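Local coordinates for protein sulfatase (Bacteroides fragilis CAG:558, PDB 6USS) that probably hydrolyses aryl sulfate esters as a calcium-dependent gut bacterial sulfatase, here with its catalytic position changed by engineering, at residues S386-M390 / A391-H395; K488-G491 / N492-K496; P212-W215 / F216-P219. The protein carries 1 engineered substitution. One frame throughout, in Å; residues are numbered along the deposited sequence.

Contact 1: S386-M390 / A391-H395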
ATOM      1  N   SER A 386     -20.110   2.973 -10.717  1.00 17.57           N
ATOM      2  CA  SER A 386     -20.165   2.047 -11.853  1.00 20.05           C
ATOM      3  C   SER A 386     -19.081   0.988 -11.754  1.00 19.60           C
ATOM      4  O   SER A 386     -19.320  -0.192 -12.035  1.00 20.99           O
ATOM      5  CB  SER A 386     -20.038   2.793 -13.179  1.00 14.30           C
ATOM      6  OG  SER A 386     -20.991   3.832 -13.275  1.00 18.15           O
ATOM      7  N   ILE A 387     -17.881   1.386 -11.345  1.00 20.99           N
ATOM      8  CA  ILE A 387     -16.790   0.427 -11.271  1.00 18.09           C
ATOM      9  C   ILE A 387     -17.029  -0.557 -10.120  1.00 21.45           C
ATOM     10  O   ILE A 387     -16.794  -1.762 -10.258  1.00 19.57           O
ATOM     11  CB  ILE A 387     -15.451   1.186 -11.169  1.00 14.54           C
ATOM     12  CG1 ILE A 387     -15.076   1.724 -12.557  1.00 14.84           C
ATOM     13  CG2 ILE A 387     -14.368   0.281 -10.592  1.00 14.84           C
ATOM     14  CD1 ILE A 387     -14.104   2.896 -12.585  1.00 15.10           C
ATOM     15  N   LEU A 388     -17.551  -0.070  -8.988  1.00 17.30           N
ATOM     16  CA  LEU A 388     -17.896  -0.962  -7.886  1.00 19.97           C
ATOM     17  C   LEU A 388     -18.970  -1.968  -8.296  1.00 23.46           C
ATOM     18  O   LEU A 388     -18.931  -3.132  -7.866  1.00 20.29           O
ATOM     19  CB  LEU A 388     -18.348  -0.136  -6.684  1.00 17.76           C
ATOM     20  CG  LEU A 388     -17.219   0.754  -6.143  1.00 18.83           C
ATOM     21  CD1 LEU A 388     -17.708   1.622  -5.006  1.00 18.80           C
ATOM     22  CD2 LEU A 388     -16.002  -0.074  -5.727  1.00 12.35           C
ATOM     23  N   GLU A 389     -19.939  -1.533  -9.113  1.00 17.11           N
ATOM     24  CA  GLU A 389     -20.984  -2.435  -9.587  1.00 20.12           C
ATOM     25  C   GLU A 389     -20.431  -3.436 -10.594  1.00 22.17           C
ATOM     26  O   GLU A 389     -20.827  -4.607 -10.598  1.00 17.11           O
ATOM     27  CB  GLU A 389     -22.130  -1.633 -10.204  1.00 20.40           C
ATOM     28  CG  GLU A 389     -23.214  -2.479 -10.873  1.00 18.12           C
ATOM     29  CD  GLU A 389     -24.474  -1.671 -11.204  1.00 31.28           C
ATOM     30  OE1 GLU A 389     -24.517  -0.450 -10.887  1.00 26.82           O
ATOM     31  OE2 GLU A 389     -25.432  -2.263 -11.763  1.00 28.09           O
ATOM     32  N   MET A 390     -19.515  -2.991 -11.457  1.00 23.44           N
ATOM     33  CA  MET A 390     -18.868  -3.921 -12.368  1.00 18.88           C
ATOM     34  C   MET A 390     -18.137  -4.994 -11.589  1.00 19.82           C
ATOM     35  O   MET A 390     -18.085  -6.159 -12.009  1.00 23.89           O
ATOM     36  CB  MET A 390     -17.893  -3.181 -13.282  1.00 18.99           C
ATOM     37  CG  MET A 390     -18.516  -2.415 -14.411  1.00 23.07           C
ATOM     38  SD  MET A 390     -17.312  -1.213 -14.999  1.00 24.98           S
ATOM     39  CE  MET A 390     -18.043  -0.623 -16.508  1.00 16.61           C
ATOM     40  N   ALA A 391     -17.549  -4.610 -10.456  1.00 20.75           N
ATOM     41  CA  ALA A 391     -16.806  -5.531  -9.605  1.00 19.45           C
ATOM     42  C   ALA A 391     -17.714  -6.347  -8.692  1.00 19.07           C
ATOM     43  O   ALA A 391     -17.215  -7.148  -7.890  1.00 17.85           O
ATOM     44  CB  ALA A 391     -15.778  -4.755  -8.785  1.00 19.98           C
ATOM     45  N   GLN A 392     -19.030  -6.176  -8.816  1.00 23.13           N
ATOM     46  CA  GLN A 392     -20.004  -6.929  -8.034  1.00 24.11           C
ATOM     47  C   GLN A 392     -19.804  -6.695  -6.544  1.00 18.78           C
ATOM     48  O   GLN A 392     -19.989  -7.598  -5.727  1.00 26.35           O
ATOM     49  CB  GLN A 392     -19.950  -8.422  -8.371  1.00 19.42           C
ATOM     50  CG  GLN A 392     -20.068  -8.714  -9.848  1.00 12.60           C
ATOM     51  CD  GLN A 392     -19.850 -10.180 -10.144  1.00 15.89           C
ATOM     52  OE1 GLN A 392     -19.966 -11.031  -9.255  1.00 25.02           O
ATOM     53  NE2 GLN A 392     -19.510 -10.489 -11.388  1.00 15.67           N
ATOM     54  N   VAL A 393     -19.373  -5.488  -6.199  1.00 19.51           N
ATOM     55  CA  VAL A 393     -19.395  -5.035  -4.816  1.00 22.21           C
ATOM     56  C   VAL A 393     -20.832  -4.628  -4.507  1.00 21.79           C
ATOM     57  O   VAL A 393     -21.191  -3.445  -4.588  1.00 22.17           O
ATOM     58  CB  VAL A 393     -18.396  -3.884  -4.590  1.00 19.73           C
ATOM     59  CG1 VAL A 393     -18.284  -3.532  -3.103  1.00 21.74           C
ATOM     60  CG2 VAL A 393     -17.032  -4.282  -5.137  1.00 20.59           C
ATOM     61  N   LYS A 394     -21.672  -5.611  -4.166  1.00 24.83           N
ATOM     62  CA  LYS A 394     -23.107  -5.351  -4.093  1.00 25.16           C
ATOM     63  C   LYS A 394     -23.488  -4.487  -2.900  1.00 20.23           C
ATOM     64  O   LYS A 394     -24.573  -3.905  -2.904  1.00 24.17           O
ATOM     65  CB  LYS A 394     -23.904  -6.679  -4.110  1.00 17.12           C
ATOM     66  CG  LYS A 394     -23.753  -7.406  -5.464  1.00 31.28           C
ATOM     67  CD  LYS A 394     -24.052  -8.906  -5.448  1.00 42.22           C
ATOM     68  CE  LYS A 394     -24.407  -9.443  -6.859  1.00 48.27           C
ATOM     69  NZ  LYS A 394     -24.234  -8.474  -8.014  1.00 44.74           N
ATOM     70  N   HIS A 395     -22.638  -4.383  -1.885  1.00 22.34           N
ATOM     71  CA  HIS A 395     -22.927  -3.518  -0.741  1.00 23.14           C
ATOM     72  C   HIS A 395     -21.624  -2.922  -0.220  1.00 22.61           C
ATOM     73  O   HIS A 395     -20.585  -3.597  -0.203  1.00 20.01           O
ATOM     74  CB  HIS A 395     -23.643  -4.263   0.398  1.00 16.99           C
ATOM     75  CG  HIS A 395     -22.823  -5.357   1.006  1.00 23.61           C
ATOM     76  ND1 HIS A 395     -22.037  -5.167   2.124  1.00 19.86           N
ATOM     77  CD2 HIS A 395     -22.656  -6.652   0.640  1.00 18.86           C
ATOM     78  CE1 HIS A 395     -21.424  -6.299   2.422  1.00 24.08           C
ATOM     79  NE2 HIS A 395     -21.780  -7.214   1.534  1.00 27.30           N
TER

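Contact 2: K488-G491 / N492-K496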
ATOM      1  N   LYS A 488     -31.914  28.649 -10.362  1.00 23.80           N
ATOM      2  CA  LYS A 488     -32.319  28.149  -9.057  1.00 24.94           C
ATOM      3  C   LYS A 488     -31.849  26.713  -8.859  1.00 24.64           C
ATOM      4  O   LYS A 488     -31.394  26.342  -7.769  1.00 24.95           O
ATOM      5  CB  LYS A 488     -33.842  28.266  -8.928  1.00 25.00           C
ATOM      6  CG  LYS A 488     -34.434  27.902  -7.563  1.00 31.33           C
ATOM      7  CD  LYS A 488     -33.721  28.620  -6.403  1.00 46.12           C
ATOM      8  CE  LYS A 488     -34.378  29.944  -5.961  1.00 47.07           C
ATOM      9  NZ  LYS A 488     -34.060  30.261  -4.526  1.00 42.73           N
ATOM     10  N   ASP A 489     -31.951  25.895  -9.909  1.00 25.78           N
ATOM     11  CA  ASP A 489     -31.438  24.530  -9.872  1.00 21.60           C
ATOM     12  C   ASP A 489     -29.983  24.528  -9.399  1.00 28.95           C
ATOM     13  O   ASP A 489     -29.629  23.854  -8.421  1.00 22.33           O
ATOM     14  CB  ASP A 489     -31.590  23.896 -11.270  1.00 22.89           C
ATOM     15  CG  ASP A 489     -31.290  22.394 -11.297  1.00 28.22           C
ATOM     16  OD1 ASP A 489     -30.709  21.878 -10.329  1.00 32.82           O
ATOM     17  OD2 ASP A 489     -31.624  21.718 -12.299  1.00 31.04           O
ATOM     18  N   LEU A 490     -29.139  25.330 -10.061  1.00 25.84           N
ATOM     19  CA  LEU A 490     -27.720  25.408  -9.721  1.00 21.00           C
ATOM     20  C   LEU A 490     -27.523  25.924  -8.298  1.00 19.95           C
ATOM     21  O   LEU A 490     -26.846  25.290  -7.480  1.00 20.51           O
ATOM     22  CB  LEU A 490     -27.012  26.312 -10.740  1.00 20.31           C
ATOM     23  CG  LEU A 490     -25.489  26.389 -10.903  1.00 24.04           C
ATOM     24  CD1 LEU A 490     -24.833  25.018 -10.769  1.00 21.89           C
ATOM     25  CD2 LEU A 490     -25.107  27.041 -12.245  1.00 16.70           C
ATOM     26  N   GLY A 491     -28.126  27.070  -7.983  1.00 19.60           N
ATOM     27  CA  GLY A 491     -27.917  27.670  -6.675  1.00 25.43           C
ATOM     28  C   GLY A 491     -28.279  26.735  -5.540  1.00 23.90           C
ATOM     29  O   GLY A 491     -27.521  26.590  -4.573  1.00 23.10           O
ATOM     30  N   ASN A 492     -29.431  26.069  -5.654  1.00 19.61           N
ATOM     31  CA  ASN A 492     -29.850  25.151  -4.603  1.00 18.45           C
ATOM     32  C   ASN A 492     -28.829  24.045  -4.411  1.00 18.08           C
ATOM     33  O   ASN A 492     -28.440  23.740  -3.278  1.00 21.68           O
ATOM     34  CB  ASN A 492     -31.211  24.558  -4.938  1.00 22.63           C
ATOM     35  CG  ASN A 492     -32.335  25.523  -4.681  1.00 23.19           C
ATOM     36  OD1 ASN A 492     -32.210  26.447  -3.869  1.00 27.05           O
ATOM     37  ND2 ASN A 492     -33.442  25.328  -5.383  1.00 27.07           N
ATOM     38  N   TYR A 493     -28.369  23.450  -5.515  1.00 19.05           N
ATOM     39  CA  TYR A 493     -27.419  22.347  -5.444  1.00 19.71           C
ATOM     40  C   TYR A 493     -26.089  22.786  -4.833  1.00 21.19           C
ATOM     41  O   TYR A 493     -25.542  22.101  -3.957  1.00 21.31           O
ATOM     42  CB  TYR A 493     -27.197  21.746  -6.831  1.00 20.37           C
ATOM     43  CG  TYR A 493     -26.267  20.566  -6.773  1.00 21.19           C
ATOM     44  CD1 TYR A 493     -26.749  19.296  -6.485  1.00 20.48           C
ATOM     45  CD2 TYR A 493     -24.903  20.727  -6.945  1.00 18.76           C
ATOM     46  CE1 TYR A 493     -25.905  18.212  -6.403  1.00 20.07           C
ATOM     47  CE2 TYR A 493     -24.041  19.643  -6.858  1.00 23.38           C
ATOM     48  CZ  TYR A 493     -24.549  18.389  -6.587  1.00 25.92           C
ATOM     49  OH  TYR A 493     -23.701  17.304  -6.510  1.00 31.03           O
ATOM     50  N   LEU A 494     -25.541  23.913  -5.298  1.00 20.42           N
ATOM     51  CA  LEU A 494     -24.275  24.381  -4.747  1.00 19.02           C
ATOM     52  C   LEU A 494     -24.381  24.546  -3.241  1.00 21.33           C
ATOM     53  O   LEU A 494     -23.532  24.054  -2.491  1.00 19.90           O
ATOM     54  CB  LEU A 494     -23.861  25.697  -5.402  1.00 20.57           C
ATOM     55  CG  LEU A 494     -23.671  25.663  -6.923  1.00 23.86           C
ATOM     56  CD1 LEU A 494     -23.296  27.049  -7.448  1.00 15.28           C
ATOM     57  CD2 LEU A 494     -22.636  24.621  -7.343  1.00 19.68           C
ATOM     58  N   ARG A 495     -25.439  25.221  -2.777  1.00 22.73           N
ATOM     59  CA  ARG A 495     -25.586  25.415  -1.338  1.00 22.93           C
ATOM     60  C   ARG A 495     -25.824  24.083  -0.638  1.00 22.42           C
ATOM     61  O   ARG A 495     -25.293  23.845   0.452  1.00 23.07           O
ATOM     62  CB  ARG A 495     -26.715  26.399  -1.038  1.00 19.65           C
ATOM     63  CG  ARG A 495     -26.446  27.812  -1.524  1.00 23.10           C
ATOM     64  CD  ARG A 495     -27.618  28.738  -1.219  1.00 24.14           C
ATOM     65  NE  ARG A 495     -28.848  28.357  -1.927  1.00 24.97           N
ATOM     66  CZ  ARG A 495     -29.275  28.902  -3.070  1.00 25.16           C
ATOM     67  NH1 ARG A 495     -28.566  29.859  -3.662  1.00 21.30           N
ATOM     68  NH2 ARG A 495     -30.411  28.485  -3.630  1.00 24.40           N
ATOM     69  N   LYS A 496     -26.583  23.186  -1.276  1.00 20.38           N
ATOM     70  CA  LYS A 496     -26.911  21.905  -0.658  1.00 20.70           C
ATOM     71  C   LYS A 496     -25.659  21.085  -0.351  1.00 24.34           C
ATOM     72  O   LYS A 496     -25.532  20.531   0.744  1.00 18.49           O
ATOM     73  CB  LYS A 496     -27.856  21.106  -1.557  1.00 22.27           C
ATOM     74  CG  LYS A 496     -28.159  19.694  -1.021  1.00 23.91           C
ATOM     75  CD  LYS A 496     -29.208  18.948  -1.847  1.00 20.94           C
ATOM     76  CE  LYS A 496     -28.605  18.336  -3.108  1.00 35.30           C
ATOM     77  NZ  LYS A 496     -29.565  18.296  -4.271  1.00 35.40           N
TER

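Contact 3: P212-W215 / F216-P219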
ATOM      1  N   PRO A 212      18.263  18.907  -5.846  1.00 66.28           N
ATOM      2  CA  PRO A 212      17.076  19.770  -5.951  1.00 55.44           C
ATOM      3  C   PRO A 212      16.091  19.301  -7.019  1.00 47.25           C
ATOM      4  O   PRO A 212      16.241  19.690  -8.183  1.00 53.05           O
ATOM      5  CB  PRO A 212      17.698  21.122  -6.324  1.00 59.03           C
ATOM      6  CG  PRO A 212      19.061  20.714  -7.085  1.00 54.42           C
ATOM      7  CD  PRO A 212      19.157  19.197  -6.980  1.00 53.81           C
ATOM      8  N   ASN A 213      15.084  18.480  -6.666  1.00 38.07           N
ATOM      9  CA  ASN A 213      14.304  17.906  -7.771  1.00 33.36           C
ATOM     10  C   ASN A 213      13.072  18.759  -8.077  1.00 36.74           C
ATOM     11  O   ASN A 213      12.382  19.208  -7.154  1.00 37.20           O
ATOM     12  CB  ASN A 213      13.850  16.486  -7.439  1.00 36.01           C
ATOM     13  CG  ASN A 213      14.514  15.419  -8.313  1.00 33.55           C
ATOM     14  OD1 ASN A 213      15.416  15.695  -9.112  1.00 31.42           O
ATOM     15  ND2 ASN A 213      14.061  14.184  -8.150  1.00 30.63           N
ATOM     16  N   PRO A 214      12.763  18.973  -9.360  1.00 32.11           N
ATOM     17  CA  PRO A 214      11.533  19.694  -9.712  1.00 30.65           C
ATOM     18  C   PRO A 214      10.284  18.913  -9.316  1.00 26.48           C
ATOM     19  O   PRO A 214      10.284  17.682  -9.272  1.00 24.85           O
ATOM     20  CB  PRO A 214      11.631  19.853 -11.238  1.00 27.62           C
ATOM     21  CG  PRO A 214      12.609  18.809 -11.688  1.00 25.25           C
ATOM     22  CD  PRO A 214      13.580  18.649 -10.547  1.00 31.36           C
ATOM     23  N   TRP A 215       9.212  19.662  -9.029  1.00 27.43           N
ATOM     24  CA  TRP A 215       7.924  19.091  -8.629  1.00 27.30           C
ATOM     25  C   TRP A 215       7.501  17.879  -9.456  1.00 29.28           C
ATOM     26  O   TRP A 215       7.066  16.859  -8.907  1.00 31.49           O
ATOM     27  CB  TRP A 215       6.828  20.157  -8.737  1.00 23.04           C
ATOM     28  CG  TRP A 215       6.893  21.257  -7.726  1.00 29.10           C
ATOM     29  CD1 TRP A 215       7.874  21.476  -6.797  1.00 20.00           C
ATOM     30  CD2 TRP A 215       5.930  22.306  -7.550  1.00 27.59           C
ATOM     31  NE1 TRP A 215       7.576  22.592  -6.048  1.00 22.56           N
ATOM     32  CE2 TRP A 215       6.388  23.121  -6.491  1.00 24.56           C
ATOM     33  CE3 TRP A 215       4.724  22.635  -8.186  1.00 23.30           C
ATOM     34  CZ2 TRP A 215       5.681  24.239  -6.050  1.00 22.72           C
ATOM     35  CZ3 TRP A 215       4.022  23.750  -7.750  1.00 23.46           C
ATOM     36  CH2 TRP A 215       4.507  24.543  -6.694  1.00 23.31           C
ATOM     37  N   PHE A 216       7.594  17.984 -10.785  1.00 24.67           N
ATOM     38  CA  PHE A 216       6.981  17.020 -11.689  1.00 20.48           C
ATOM     39  C   PHE A 216       7.976  15.997 -12.230  1.00 20.50           C
ATOM     40  O   PHE A 216       7.684  15.335 -13.229  1.00 18.35           O
ATOM     41  CB  PHE A 216       6.276  17.745 -12.845  1.00 18.05           C
ATOM     42  CG  PHE A 216       5.165  18.674 -12.402  1.00 24.47           C
ATOM     43  CD1 PHE A 216       4.617  18.582 -11.119  1.00 24.44           C
ATOM     44  CD2 PHE A 216       4.657  19.631 -13.265  1.00 21.30           C
ATOM     45  CE1 PHE A 216       3.601  19.437 -10.703  1.00 18.40           C
ATOM     46  CE2 PHE A 216       3.638  20.488 -12.853  1.00 23.14           C
ATOM     47  CZ  PHE A 216       3.113  20.390 -11.568  1.00 21.59           C
ATOM     48  N   ALA A 217       9.144  15.854 -11.604  1.00 21.24           N
ATOM     49  CA  ALA A 217      10.003  14.732 -11.952  1.00 24.13           C
ATOM     50  C   ALA A 217       9.260  13.427 -11.688  1.00 24.69           C
ATOM     51  O   ALA A 217       8.571  13.282 -10.668  1.00 24.78           O
ATOM     52  CB  ALA A 217      11.305  14.782 -11.154  1.00 23.08           C
ATOM     53  N   VAL A 218       9.386  12.478 -12.615  1.00 20.06           N
ATOM     54  CA  VAL A 218       8.621  11.237 -12.585  1.00 24.74           C
ATOM     55  C   VAL A 218       9.384  10.208 -11.739  1.00 24.00           C
ATOM     56  O   VAL A 218      10.519   9.862 -12.097  1.00 19.88           O
ATOM     57  CB  VAL A 218       8.347  10.695 -13.991  1.00 19.40           C
ATOM     58  CG1 VAL A 218       7.368   9.518 -13.911  1.00 18.26           C
ATOM     59  CG2 VAL A 218       7.792  11.790 -14.882  1.00 18.25           C
ATOM     60  N   PRO A 219       8.810   9.709 -10.654  1.00 22.90           N
ATOM     61  CA  PRO A 219       9.500   8.710  -9.836  1.00 17.74           C
ATOM     62  C   PRO A 219       9.177   7.301 -10.325  1.00 22.48           C
ATOM     63  O   PRO A 219       8.279   7.085 -11.143  1.00 22.24           O
ATOM     64  CB  PRO A 219       8.930   8.967  -8.433  1.00 15.15           C
ATOM     65  CG  PRO A 219       7.538   9.488  -8.690  1.00 14.64           C
ATOM     66  CD  PRO A 219       7.533  10.146 -10.049  1.00 18.15           C
TER

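Contact 1: S386-M390 / A391-H395
Val393 N turns back to Leu388 O, 2.9 Å away, and meets that oxygen almost head-on, an i to i+5 bond across the end of helix 383-390. Gln392 N binds Glu389 O from above the carbonyl plane at 3.0 Å, with an angle at the oxygen of only 108°. These two bonds, together with the positive phi of Gln392 (60°), make a Schellman motif that closes the helix. Just before it, Ala391 N reaches Ile387 O at 3.0 Å in the ordinary helical pattern. Val393 is also the centre of an inverse gamma turn. On the outer side of the last turn, Glu389 OE1 hydrogen-bonds Ser406 OG.

The side chains follow this reversal. Val393 has its CB 3.4 Å from Leu388 O, and its CG2, set beside the backbone N (chi1 -172° for CG1), lies against the same oxygen. The apolar partner is Leu388, whose CB stands 4.3 Å from Val393 CB. Ala391 CB lies beside two carbonyl oxygens, 3.5 Å from that of Ile387 and a little farther from that of Leu388.

Around the cap, Leu388 and Ala391 pack on helix 149-155, Met390 touches Leu411 of helix 408-412, and Ile387 and Met390 rest on strand 315-321.

Contact 2: K488-G491 / N492-K496
The Arg495 guanidinium lies with one face over Gly491 O, which sits 3.3 Å from its plane and over its centre, while Arg495 N bonds the same oxygen at 3.1 Å. A bend at chi3 (-64°) folds the chain back along the helix to bring the flat group there. In the guanidinium plane, Arg495 NH2 donates to Asn492 OD1 at 2.7 Å. That bond is bent at the hydrogen (133°), and the donor stands above the plane of the Asn492 amide.

One turn earlier, Lys488 folds across Asn492: bends at chi2 and chi3 set its CD 3.5 Å from Asn492 ND2. Its NZ ends 4.2 Å from Arg495 NH2. The two like charges are probably moderated by Asp515, which forms a salt bridge with Arg495 and a long, weak ion pair with Lys488, and Trp513 adds a cation-pi contact to Arg495.

Among the buried residues, Leu490 CD1 meets Leu494 CG at 4.1 Å. Both leucines pack on Cys442 of strand 441-446, while Asp489, bonded to Tyr424 and Ser422, and Tyr493, stacked on Tyr424, face strand 422-427. Successive i to i+4 bonds, including Leu494 N to Leu490 O at 2.9 Å, mark an amphipathic alpha-helix, the last turns of helix 480-496, laid against the four-stranded antiparallel sheet of the C-terminal part of the sulfatase.

Contact 3: P212-W215 / F216-P219
A type I beta turn runs from Pro214 to Ala217, closed by Ala217 N donating to Pro214 O at 3.2 Å; the bond is straight at the hydrogen (170°), yet the donor stands above the carbonyl plane.

At the two corner positions, Phe216 points away from the other half of the turn, and the indole of Trp215 ends away from it. Both have CG beside the backbone N (chi1 -70° and -61° for Trp215 and Phe216), and the phenyl ring swings back along the preceding residue: Phe216 CD1 lies 3.6 Å from Trp215 CB and 3.4 Å from Trp215 C. Phe216 CE1 is also near the plane of the indole, at its edge, so the two rings are not stacked face to face. The stacking partner of Trp215 is instead Tyr111, from another part of the chain.

Across the mouth of the turn, Ala217 CB points inward, 3.6 Å from Pro214 O and 4.3 Å from Pro214 CG, and Asn213 ND2 lies 4.1 Å from the same methyl. The amide of Asn213 takes its main polar partner from outside, its OD1 accepting from Arg207 N, while its ND2 makes a weak bond to Asn206. Backbone bonds from Phe216 to Ala196 and from Val218 to Tyr204 tie the turn to neighbouring loop residues.

The arrangement is a type I beta turn with Pro214 at its first position and Trp215 and Phe216 at i+1 and i+2, in the long excursion between strand 185-187 and helix 231-247. The side chain of Phe216 is about 9 Å from that of the calcium ligand Asp42, which places this surface turn near the metal site without its touching the ion.

Contact 3, contact 1 and contact 2 follow one another along the chain and do not touch. The centres of contacts 1 and 2 are 29 Å apart, with nearest atoms about 15 Å from each other; contact 3 lies farther off, its centre 36 Å from that of contact 1 and 40 Å from that of contact 2. Contact 3 alone approaches the calcium site of Asp42, Asp43, the engineered Cys88, Asp322 and Asn323: the Phe216 side chain is about 11 Å from the ion. The other two lie away from it, contact 1 ending a helix beside the mixed sheet and contact 2 covering the smaller antiparallel one.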